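Local coordinates for protein fructose-bisphosphate aldolase (Slackia heliotrinireducens, PDB 4MOZ) that belongs to the DeoC/LacD family of aldolases and folds as a TIM barrel, the alpha/beta barrel scaffold of many enzymes, at residues 239-243 and 254-258. Numbering follows the deposited sequence.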
loop_
_atom_site.group_PDB
_atom_site.type_symbol
_atom_site.label_atom_id
_atom_site.label_comp_id
_atom_site.label_asym_id
_atom_site.label_seq_id
_atom_site.Cartn_x
_atom_site.Cartn_y
_atom_site.Cartn_z
ATOM N N VAL C 239 16.364 -8.262 27.682
ATOM C CA VAL C 239 17.229 -9.426 27.543
ATOM C C VAL C 239 18.415 -9.049 26.675
ATOM O O VAL C 239 18.299 -8.229 25.763
ATOM C CB VAL C 239 16.501 -10.692 27.024
ATOM C CG1 VAL C 239 15.219 -10.936 27.810
ATOM C CG2 VAL C 239 16.200 -10.603 25.542
ATOM N N CYS C 240 19.561 -9.632 26.982
ATOM C CA CYS C 240 20.778 -9.292 26.281
ATOM C C CYS C 240 21.438 -10.551 25.724
ATOM O O CYS C 240 20.805 -11.611 25.644
ATOM C CB CYS C 240 21.706 -8.540 27.231
ATOM S SG CYS C 240 22.899 -7.485 26.395
ATOM N N ALA C 241 22.703 -10.431 25.330
ATOM C CA ALA C 241 23.454 -11.559 24.784
ATOM C C ALA C 241 24.921 -11.516 25.218
ATOM O O ALA C 241 25.494 -10.443 25.401
ATOM C CB ALA C 241 23.344 -11.583 23.262
ATOM N N GLY C 242 25.515 -12.689 25.399
ATOM C CA GLY C 242 26.958 -12.795 25.588
ATOM C C GLY C 242 27.658 -12.924 24.245
ATOM O O GLY C 242 27.014 -13.215 23.230
ATOM N N GLY C 243 28.975 -12.705 24.238
ATOM C CA GLY C 243 29.787 -12.825 23.024
ATOM C C GLY C 243 29.816 -14.247 22.490
ATOM O O GLY C 243 29.907 -15.207 23.262
ATOM N N GLN C 254 29.520 -13.025 31.570
ATOM C CA GLN C 254 28.826 -11.905 30.937
ATOM C C GLN C 254 27.333 -11.947 31.249
ATOM O O GLN C 254 26.759 -10.944 31.666
ATOM C CB GLN C 254 29.037 -11.915 29.428
ATOM C CG GLN C 254 30.413 -11.452 28.981
ATOM C CD GLN C 254 30.557 -11.444 27.470
ATOM O OE1 GLN C 254 29.562 -11.437 26.740
ATOM N NE2 GLN C 254 31.797 -11.442 26.990
ATOM N N LEU C 255 26.721 -13.115 31.066
ATOM C CA LEU C 255 25.292 -13.295 31.317
ATOM C C LEU C 255 24.927 -13.026 32.772
ATOM O O LEU C 255 23.879 -12.444 33.060
ATOM C CB LEU C 255 24.842 -14.707 30.923
ATOM C CG LEU C 255 24.954 -15.153 29.462
ATOM C CD1 LEU C 255 24.188 -16.454 29.273
ATOM C CD2 LEU C 255 24.443 -14.095 28.492
ATOM N N HIS C 256 25.801 -13.461 33.679
ATOM C CA HIS C 256 25.618 -13.254 35.104
ATOM C C HIS C 256 25.692 -11.783 35.442
ATOM O O HIS C 256 24.820 -11.256 36.144
ATOM C CB HIS C 256 26.654 -14.059 35.892
ATOM C CG HIS C 256 26.318 -14.220 37.355
ATOM N ND1 HIS C 256 26.675 -13.312 38.284
ATOM C CD2 HIS C 256 25.627 -15.224 38.033
ATOM C CE1 HIS C 256 26.241 -13.713 39.495
ATOM N NE2 HIS C 256 25.597 -14.883 39.340
ATOM N N ASP C 257 26.718 -11.107 34.927
ATOM C CA ASP C 257 26.873 -9.662 35.108
ATOM C C ASP C 257 25.687 -8.875 34.561
ATOM O O ASP C 257 25.230 -7.925 35.193
ATOM C CB ASP C 257 28.170 -9.167 34.462
ATOM C CG ASP C 257 29.413 -9.657 35.187
ATOM O OD1 ASP C 257 29.296 -10.195 36.311
ATOM O OD2 ASP C 257 30.518 -9.505 34.631
ATOM N N GLN C 258 25.194 -9.276 33.392
ATOM C CA GLN C 258 24.069 -8.597 32.753
ATOM C C GLN C 258 22.818 -8.628 33.625
ATOM O O GLN C 258 22.087 -7.641 33.699
ATOM C CB GLN C 258 23.780 -9.196 31.373
ATOM C CG GLN C 258 24.792 -8.794 30.306
ATOM C CD GLN C 258 24.738 -9.660 29.058
ATOM O OE1 GLN C 258 23.906 -10.569 28.941
ATOM N NE2 GLN C 258 25.634 -9.385 28.115
#
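Q258 and Q254, one helical turn apart, each use the terminal amide to hold the backbone that leaves strand 237-240. The CB of Q258 heads toward 239-243, and CG lies anti to the carbonyl carbon (chi1 -75°), from where the extended chain carries CD up to the CB of C240, at 3.7 Å. There the amide divides its work. OE1 rests against C240 CB at 3.4 Å, a van der Waals contact. NE2 donates to A241 O across 2.9 Å. This bond is nearly straight (N-H...O 162°). The acceptor lies close to the plane of the Q258 amide, yet the NE2 donor stands well above the carbonyl plane of A241, 61° out of it. C240 SG packs beside the same amide, 3.7 Å from Q258 NE2, and accepts a weak hydrogen bond from A241 N.

Q254 works the other way round, as an acceptor: its OE1 takes the N-H of G243 at 2.9 Å and also comes within 3.2 Å of G242 CA. The CD2 methyl of L255 reaches G242 N at 3.6 Å; this leucine also packs on I288 of helix 278-294. L226 of helix 222-232 and P213 both touch C240 and Q258. Two glutamines of helix 248-260 thus grip the two peptide groups on either side of G242, through A241 O and G243 N, joining the loop that follows the seventh barrel strand to the helix that comes after it within a beta-alpha-beta unit of the TIM barrel.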